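Local coordinates for protein phosphatidylserine synthase (Haemophilus influenzae, PDB 3HSI) that belongs to the phospholipase D superfamily, with sequence regions of that clan in both halves of the chain, at residues L240-S245 with D399-L404; L22-E27 with I178-L183; K50-V55 with F148-L153. All coordinates share one frame; numbering follows the deposited sequence.

Interaction 1: residues L240-S245 with D399-L404; sequences LPNVLS and DPQQQL
With CG opposite its carbonyl carbon (chi1 -65°) and an extended chain beyond, Gln403 brings its amide across to the backbone of Leu244; on Asn242, CG lies opposite the backbone N, setting OD1 on the side where Gln401 arrives. The two segments are loops at neighbouring strand ends of the mixed sheet of a phospholipase D-like fold: Leu240-Ser245 leads into strand 245-252, and Asp399-Leu404 leaves its antiparallel neighbour 391-398 through a type I beta turn, Asp399 to Gln402, on the way to helix 405-415. Leu244 N donates to Gln403 OE1 over 2.8 Å, with an N-H...O angle of 152° and the donor somewhat tilted from the carbonyl plane. Gln403 OE1 also lies 3.3 Å from Leu244 CB. Farther out, Gln401 NE2 reaches Asn242 twice, at 2.6 Å to the backbone O and 2.8 Å to OD1. Both bonds are weak and bent; the side chains cross at about a right angle, with their amide planes 34° apart. Pro400 packs its ring against backbone, CG 3.8 Å from Pro241 O. Leu244 is buried, with Ile29 and Ile397 also packing on it. Asp399 steadies the exit from the turn: its OD2 takes Leu404 N at 2.8 Å on the syn side, out of the carboxylate plane, while OD1 receives a weak bond from Gln403 N. Leu244 CD1 meets this carboxylate too, 3.8 Å from Asp399 OD1, and touches Leu404 CG at 3.9 Å.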
# COMPACT_ATOMS: atom_id res chain seq x y z
N LEU C 240 -3.86 -20.48 29.73
CA LEU C 240 -3.29 -20.14 31.05
C LEU C 240 -2.55 -21.29 31.75
O LEU C 240 -2.92 -21.68 32.86
CB LEU C 240 -4.37 -19.56 31.98
CG LEU C 240 -4.92 -18.19 31.55
CD1 LEU C 240 -5.98 -17.72 32.54
CD2 LEU C 240 -3.83 -17.14 31.44
N PRO C 241 -1.50 -21.82 31.11
CA PRO C 241 -0.78 -22.88 31.82
C PRO C 241 -0.05 -22.27 33.02
O PRO C 241 0.09 -21.05 33.13
CB PRO C 241 0.22 -23.37 30.79
CG PRO C 241 0.52 -22.15 29.99
CD PRO C 241 -0.79 -21.39 29.90
N ASN C 242 0.39 -23.13 33.92
CA ASN C 242 1.07 -22.65 35.11
C ASN C 242 2.57 -22.94 34.98
O ASN C 242 3.27 -23.12 35.98
CB ASN C 242 0.47 -23.32 36.36
CG ASN C 242 1.05 -22.75 37.65
OD1 ASN C 242 1.51 -21.59 37.67
ND2 ASN C 242 1.07 -23.55 38.73
N VAL C 243 3.05 -23.01 33.75
CA VAL C 243 4.41 -23.47 33.49
C VAL C 243 4.88 -22.71 32.27
O VAL C 243 4.06 -22.26 31.46
CB VAL C 243 4.46 -25.04 33.27
CG1 VAL C 243 3.90 -25.45 31.90
CG2 VAL C 243 5.87 -25.56 33.42
N LEU C 244 6.20 -22.54 32.17
CA LEU C 244 6.84 -21.93 31.01
C LEU C 244 6.30 -22.54 29.70
O LEU C 244 6.23 -23.77 29.58
CB LEU C 244 8.35 -22.17 31.12
CG LEU C 244 9.21 -21.72 29.92
CD1 LEU C 244 9.10 -20.19 29.67
CD2 LEU C 244 10.64 -22.14 30.17
N SER C 245 5.97 -21.69 28.73
CA SER C 245 5.17 -22.10 27.56
C SER C 245 5.38 -21.22 26.31
O SER C 245 5.81 -20.09 26.42
CB SER C 245 3.67 -21.99 27.91
OG SER C 245 3.31 -23.13 28.62
N ASP C 399 5.95 -17.02 30.61
CA ASP C 399 6.79 -17.45 31.71
C ASP C 399 6.21 -17.01 33.05
O ASP C 399 6.80 -16.17 33.72
CB ASP C 399 8.21 -16.89 31.53
CG ASP C 399 9.20 -17.46 32.52
OD1 ASP C 399 8.93 -18.56 33.10
OD2 ASP C 399 10.25 -16.79 32.73
N PRO C 400 5.04 -17.58 33.45
CA PRO C 400 4.31 -17.13 34.65
C PRO C 400 5.07 -17.30 35.97
O PRO C 400 4.86 -16.51 36.88
CB PRO C 400 3.04 -18.00 34.66
CG PRO C 400 3.35 -19.17 33.76
CD PRO C 400 4.33 -18.66 32.73
N GLN C 401 5.94 -18.30 36.08
CA GLN C 401 6.67 -18.52 37.32
C GLN C 401 8.14 -18.11 37.21
O GLN C 401 8.97 -18.57 37.98
CB GLN C 401 6.58 -20.00 37.75
CG GLN C 401 5.14 -20.45 37.96
CD GLN C 401 5.04 -21.75 38.73
OE1 GLN C 401 5.88 -22.05 39.59
NE2 GLN C 401 4.01 -22.52 38.44
N GLN C 402 8.43 -17.23 36.24
CA GLN C 402 9.77 -16.69 36.02
C GLN C 402 10.84 -17.77 35.89
O GLN C 402 11.96 -17.57 36.30
CB GLN C 402 10.16 -15.65 37.08
CG GLN C 402 9.43 -14.30 36.92
CD GLN C 402 7.91 -14.42 37.09
OE1 GLN C 402 7.14 -14.24 36.13
NE2 GLN C 402 7.49 -14.76 38.29
N GLN C 403 10.49 -18.90 35.30
CA GLN C 403 11.48 -19.94 35.05
C GLN C 403 12.60 -19.49 34.11
O GLN C 403 13.70 -20.02 34.20
CB GLN C 403 10.80 -21.17 34.49
CG GLN C 403 9.85 -21.82 35.46
CD GLN C 403 9.00 -22.84 34.75
OE1 GLN C 403 7.87 -22.55 34.39
NE2 GLN C 403 9.57 -24.01 34.47
N LEU C 404 12.33 -18.53 33.23
CA LEU C 404 13.34 -18.04 32.29
C LEU C 404 14.04 -16.75 32.70
O LEU C 404 14.88 -16.24 31.95
CB LEU C 404 12.72 -17.80 30.91
CG LEU C 404 12.79 -18.82 29.79
CD1 LEU C 404 12.64 -18.10 28.44
CD2 LEU C 404 14.07 -19.73 29.83

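Interaction 2: residues L22-E27 with I178-L183; sequences LALQAE and ITHAEL
His180 NE2 donates to Ala23 O over 2.9 Å, with an N-H...O angle of 148°; the oxygen lies in the imidazole plane and is met almost head-on by the donor. His180 is the N-cap of helix 181-195, standing where strand 171-179 passes into that helix, and its ND1 accepts a weak 3.3 Å capping bond from Glu182 N. Two bonds at the ring edge, the second weak, thus restrain the rotation of the imidazole, one to the short strand 22-23 and one to its own helix start. With CG placed opposite the backbone N (chi1 -163°), the ring projects across to that strand. Leu22 lies over one face of the His180 ring in a CH-pi contact, Leu22 CD2 being 4.0 Å from its centroid and 27° off the normal. Leu22 CD1 comes within 3.7 Å of Glu182 OE1, but that carboxylate is engaged elsewhere, by the hydroxyl of Ser236 and the backbone N of Lys235. Leu22 also pairs by backbone with Val246, so the contact joins strands of two different sheets. Farther along, Leu24 crosses Ile178 at about a right angle, its CD2 3.8 Å from Ile178 CG2.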
# COMPACT_ATOMS: atom_id res chain seq x y z
N LEU C 22 1.94 -24.17 24.50
CA LEU C 22 2.55 -25.48 24.60
C LEU C 22 3.67 -25.42 25.64
O LEU C 22 4.53 -24.52 25.61
CB LEU C 22 3.08 -25.84 23.21
CG LEU C 22 4.14 -26.91 22.99
CD1 LEU C 22 3.65 -28.32 23.37
CD2 LEU C 22 4.54 -26.86 21.50
N ALA C 23 3.66 -26.38 26.54
CA ALA C 23 4.60 -26.43 27.66
C ALA C 23 6.04 -26.61 27.20
O ALA C 23 6.32 -27.38 26.28
CB ALA C 23 4.20 -27.53 28.65
N LEU C 24 6.95 -25.90 27.82
CA LEU C 24 8.33 -25.85 27.36
C LEU C 24 9.27 -25.94 28.56
O LEU C 24 9.20 -25.09 29.43
CB LEU C 24 8.52 -24.49 26.71
CG LEU C 24 9.18 -24.20 25.38
CD1 LEU C 24 9.18 -22.69 25.29
CD2 LEU C 24 10.58 -24.72 25.35
N GLN C 25 10.14 -26.94 28.64
CA GLN C 25 11.11 -26.93 29.74
C GLN C 25 12.17 -25.86 29.52
O GLN C 25 12.48 -25.51 28.38
CB GLN C 25 11.68 -28.31 30.00
CG GLN C 25 10.56 -29.32 30.07
CD GLN C 25 10.79 -30.33 31.12
OE1 GLN C 25 11.84 -30.99 31.13
NE2 GLN C 25 9.82 -30.49 32.03
N ALA C 26 12.68 -25.30 30.62
CA ALA C 26 13.66 -24.21 30.55
C ALA C 26 14.96 -24.67 29.89
O ALA C 26 15.62 -23.91 29.16
CB ALA C 26 13.94 -23.65 31.97
N GLU C 27 15.29 -25.94 30.14
CA GLU C 27 16.44 -26.58 29.56
C GLU C 27 16.29 -26.74 28.04
O GLU C 27 17.27 -26.94 27.35
CB GLU C 27 16.58 -27.97 30.16
CG GLU C 27 15.57 -28.91 29.57
CD GLU C 27 15.62 -30.30 30.13
OE1 GLU C 27 16.62 -30.66 30.80
OE2 GLU C 27 14.63 -31.04 29.89
N ILE C 178 15.41 -23.78 20.31
CA ILE C 178 14.41 -24.52 21.06
C ILE C 178 14.29 -25.95 20.54
O ILE C 178 13.90 -26.20 19.39
CB ILE C 178 13.01 -23.84 21.04
CG1 ILE C 178 13.09 -22.43 21.58
CG2 ILE C 178 12.02 -24.63 21.88
CD1 ILE C 178 12.12 -21.46 20.88
N THR C 179 14.67 -26.87 21.40
CA THR C 179 14.56 -28.29 21.16
C THR C 179 13.19 -28.78 21.65
O THR C 179 12.98 -29.00 22.83
CB THR C 179 15.68 -29.02 21.89
OG1 THR C 179 16.95 -28.54 21.41
CG2 THR C 179 15.58 -30.50 21.62
N HIS C 180 12.24 -28.92 20.72
CA HIS C 180 10.86 -29.25 21.07
C HIS C 180 10.14 -29.83 19.85
O HIS C 180 9.74 -29.09 18.93
CB HIS C 180 10.12 -28.01 21.57
CG HIS C 180 8.86 -28.31 22.32
ND1 HIS C 180 7.95 -29.25 21.89
CD2 HIS C 180 8.37 -27.82 23.48
CE1 HIS C 180 6.95 -29.32 22.75
NE2 HIS C 180 7.18 -28.46 23.73
N ALA C 181 9.96 -31.14 19.86
CA ALA C 181 9.39 -31.85 18.70
C ALA C 181 8.04 -31.29 18.23
O ALA C 181 7.79 -31.18 17.02
CB ALA C 181 9.27 -33.34 19.01
N GLU C 182 7.18 -30.95 19.17
CA GLU C 182 5.82 -30.53 18.84
C GLU C 182 5.85 -29.10 18.25
O GLU C 182 5.11 -28.79 17.31
CB GLU C 182 4.92 -30.60 20.08
CG GLU C 182 3.65 -31.41 19.92
CD GLU C 182 2.40 -30.77 20.63
OE1 GLU C 182 2.08 -31.23 21.76
OE2 GLU C 182 1.73 -29.83 20.07
N LEU C 183 6.73 -28.23 18.78
CA LEU C 183 6.93 -26.92 18.16
C LEU C 183 7.52 -27.09 16.74
O LEU C 183 7.05 -26.46 15.78
CB LEU C 183 7.84 -25.99 19.01
CG LEU C 183 8.01 -24.57 18.37
CD1 LEU C 183 6.67 -23.89 18.22
CD2 LEU C 183 8.93 -23.62 19.12

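Interaction 3: residues K50-V55 with F148-L153; sequences KKRIYV and FDDTVL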
# COMPACT_ATOMS: atom_id res chain seq x y z
N LYS C 50 18.96 -35.62 10.45
CA LYS C 50 18.67 -36.92 9.88
C LYS C 50 17.36 -37.01 9.08
O LYS C 50 17.26 -37.83 8.19
CB LYS C 50 18.66 -37.98 10.98
CG LYS C 50 20.02 -38.53 11.33
CD LYS C 50 20.44 -38.02 12.67
CE LYS C 50 21.89 -38.38 12.99
NZ LYS C 50 22.27 -37.64 14.25
N LYS C 51 16.38 -36.17 9.38
CA LYS C 51 15.07 -36.25 8.75
C LYS C 51 14.72 -35.05 7.88
O LYS C 51 14.28 -35.20 6.75
CB LYS C 51 13.99 -36.46 9.83
CG LYS C 51 14.15 -37.84 10.53
CD LYS C 51 13.73 -37.80 11.99
CE LYS C 51 13.53 -39.22 12.53
NZ LYS C 51 12.55 -39.26 13.68
N ARG C 52 14.92 -33.84 8.39
CA ARG C 52 14.47 -32.65 7.66
C ARG C 52 15.23 -31.39 8.03
O ARG C 52 15.78 -31.29 9.16
CB ARG C 52 12.98 -32.40 7.91
CG ARG C 52 12.70 -31.96 9.37
CD ARG C 52 11.24 -32.14 9.73
NE ARG C 52 11.07 -31.91 11.15
CZ ARG C 52 9.91 -31.98 11.81
NH1 ARG C 52 8.78 -32.29 11.17
NH2 ARG C 52 9.90 -31.75 13.11
N ILE C 53 15.23 -30.45 7.09
CA ILE C 53 15.77 -29.12 7.27
C ILE C 53 14.87 -28.15 6.53
O ILE C 53 14.81 -28.17 5.29
CB ILE C 53 17.22 -28.99 6.73
CG1 ILE C 53 18.20 -29.86 7.57
CG2 ILE C 53 17.66 -27.51 6.74
CD1 ILE C 53 19.60 -30.04 6.95
N TYR C 54 14.14 -27.36 7.30
CA TYR C 54 13.30 -26.28 6.79
C TYR C 54 13.86 -24.95 7.25
O TYR C 54 14.26 -24.79 8.42
CB TYR C 54 11.84 -26.41 7.28
CG TYR C 54 11.03 -27.51 6.58
CD1 TYR C 54 9.91 -27.19 5.78
CD2 TYR C 54 11.38 -28.86 6.70
CE1 TYR C 54 9.16 -28.18 5.13
CE2 TYR C 54 10.64 -29.86 6.06
CZ TYR C 54 9.54 -29.52 5.28
OH TYR C 54 8.81 -30.50 4.66
N VAL C 55 13.88 -24.00 6.32
CA VAL C 55 14.40 -22.67 6.52
C VAL C 55 13.43 -21.72 5.81
O VAL C 55 13.08 -21.98 4.66
CB VAL C 55 15.80 -22.52 5.88
CG1 VAL C 55 16.21 -21.07 5.79
CG2 VAL C 55 16.85 -23.32 6.67
N PHE C 148 15.49 -28.09 12.20
CA PHE C 148 16.38 -29.21 11.90
C PHE C 148 15.85 -30.34 12.72
O PHE C 148 15.95 -30.32 13.95
CB PHE C 148 17.83 -28.91 12.31
CG PHE C 148 18.36 -27.61 11.76
CD1 PHE C 148 18.19 -26.42 12.46
CD2 PHE C 148 19.02 -27.57 10.54
CE1 PHE C 148 18.68 -25.24 11.96
CE2 PHE C 148 19.52 -26.38 10.03
CZ PHE C 148 19.35 -25.22 10.73
N ASP C 149 15.28 -31.34 12.05
CA ASP C 149 14.62 -32.43 12.74
C ASP C 149 13.62 -31.86 13.73
O ASP C 149 12.65 -31.23 13.28
CB ASP C 149 15.64 -33.41 13.33
CG ASP C 149 16.41 -34.15 12.25
OD1 ASP C 149 16.14 -33.90 11.06
OD2 ASP C 149 17.29 -34.97 12.58
N ASP C 150 13.88 -32.03 15.04
CA ASP C 150 13.00 -31.56 16.12
C ASP C 150 13.54 -30.30 16.85
O ASP C 150 13.08 -29.97 17.96
CB ASP C 150 12.78 -32.67 17.15
CG ASP C 150 11.89 -33.80 16.63
OD1 ASP C 150 11.06 -33.59 15.71
OD2 ASP C 150 12.02 -34.93 17.18
N THR C 151 14.48 -29.57 16.23
CA THR C 151 15.05 -28.36 16.83
C THR C 151 14.68 -27.09 16.04
O THR C 151 14.88 -27.03 14.81
CB THR C 151 16.58 -28.53 17.01
OG1 THR C 151 16.79 -29.71 17.80
CG2 THR C 151 17.21 -27.38 17.75
N VAL C 152 14.13 -26.09 16.73
CA VAL C 152 13.89 -24.79 16.13
C VAL C 152 15.04 -23.81 16.44
O VAL C 152 15.39 -23.61 17.61
CB VAL C 152 12.55 -24.19 16.54
CG1 VAL C 152 12.39 -22.80 15.96
CG2 VAL C 152 11.40 -25.06 16.04
N LEU C 153 15.61 -23.21 15.40
CA LEU C 153 16.53 -22.09 15.58
C LEU C 153 15.82 -20.85 15.04
O LEU C 153 15.58 -20.74 13.85
CB LEU C 153 17.86 -22.35 14.86
CG LEU C 153 19.03 -21.40 15.10
CD1 LEU C 153 19.40 -21.30 16.60
CD2 LEU C 153 20.29 -21.81 14.30
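Hydrogen bonds dominate, and the Asp149 carboxylate collects three of them from consecutive backbone nitrogens. Asp149 OD2 takes Lys50 N at 2.8 Å through its syn lone pair, with an N-H...O angle of 165°. Asp149 OD1 serves two donors, Lys51 N at 2.8 Å, from the syn side but out of the carboxylate plane, and Arg52 N at 2.9 Å, nearly along the C-O bond direction. Asp149 CG stands opposite its carbonyl carbon (chi1 -67°), which folds the acid back onto the loop entering strand 52-56. The main chain replies with Asp149 N to Arg52 O, 2.9 Å. The Arg52 guanidinium adds two hydrogen bonds: NE and NH2 donate to the backbone O of Asp149 from one face of the carbonyl, at 2.7 Å and 2.8 Å, while the oxygen stays in the guanidinium plane. These links sit on the hairpin of strands 146-148 and 151-155, closed by a type II' turn from Phe148 to Thr151 in which Asp149 takes a positive phi of 52°. Asp149 falls at the aspartate position of the phospholipase D HxKxxxxD signature, and its bonds tie the hairpin to the neighbouring strand, consistent with a structural part for that aspartate. Arg52 NH2 also forms a longer salt bridge of 3.4 Å with Asp150 OD1, and another with Asp185 of helix 181-195. Apolar packing belongs to Ile53 and Phe148, an antiparallel non-hydrogen-bonded pair; Ile53 CG1 rests 3.8 Å from Phe148 CD2, and Leu45 and Ile46 of helix 35-48 also touch this ring.

How the interactions relate
From the N terminus, residues 22-27 come first and meet 178-183, so interaction 2 closes a loop of 150 residues. Nested inside it, interaction 3 ties strand 52-56 to the hairpin turn before strand 151-155. The two touch where strand 151-155 runs beside strand 171-179: Ile178 O and Val152 N are 2.7 Å apart, a probable hydrogen bond. Interaction 1 follows in series, its 153-residue loop joining the entry of strand 245-252 to the exit of strand 391-398. It meets interaction 2 through the probable bond of Leu244 O with Leu24 N, 2.8 Å. Segment 22-27 therefore bridges the two sheets, while interactions 1 and 3, with centres about 26 Å apart, do not touch.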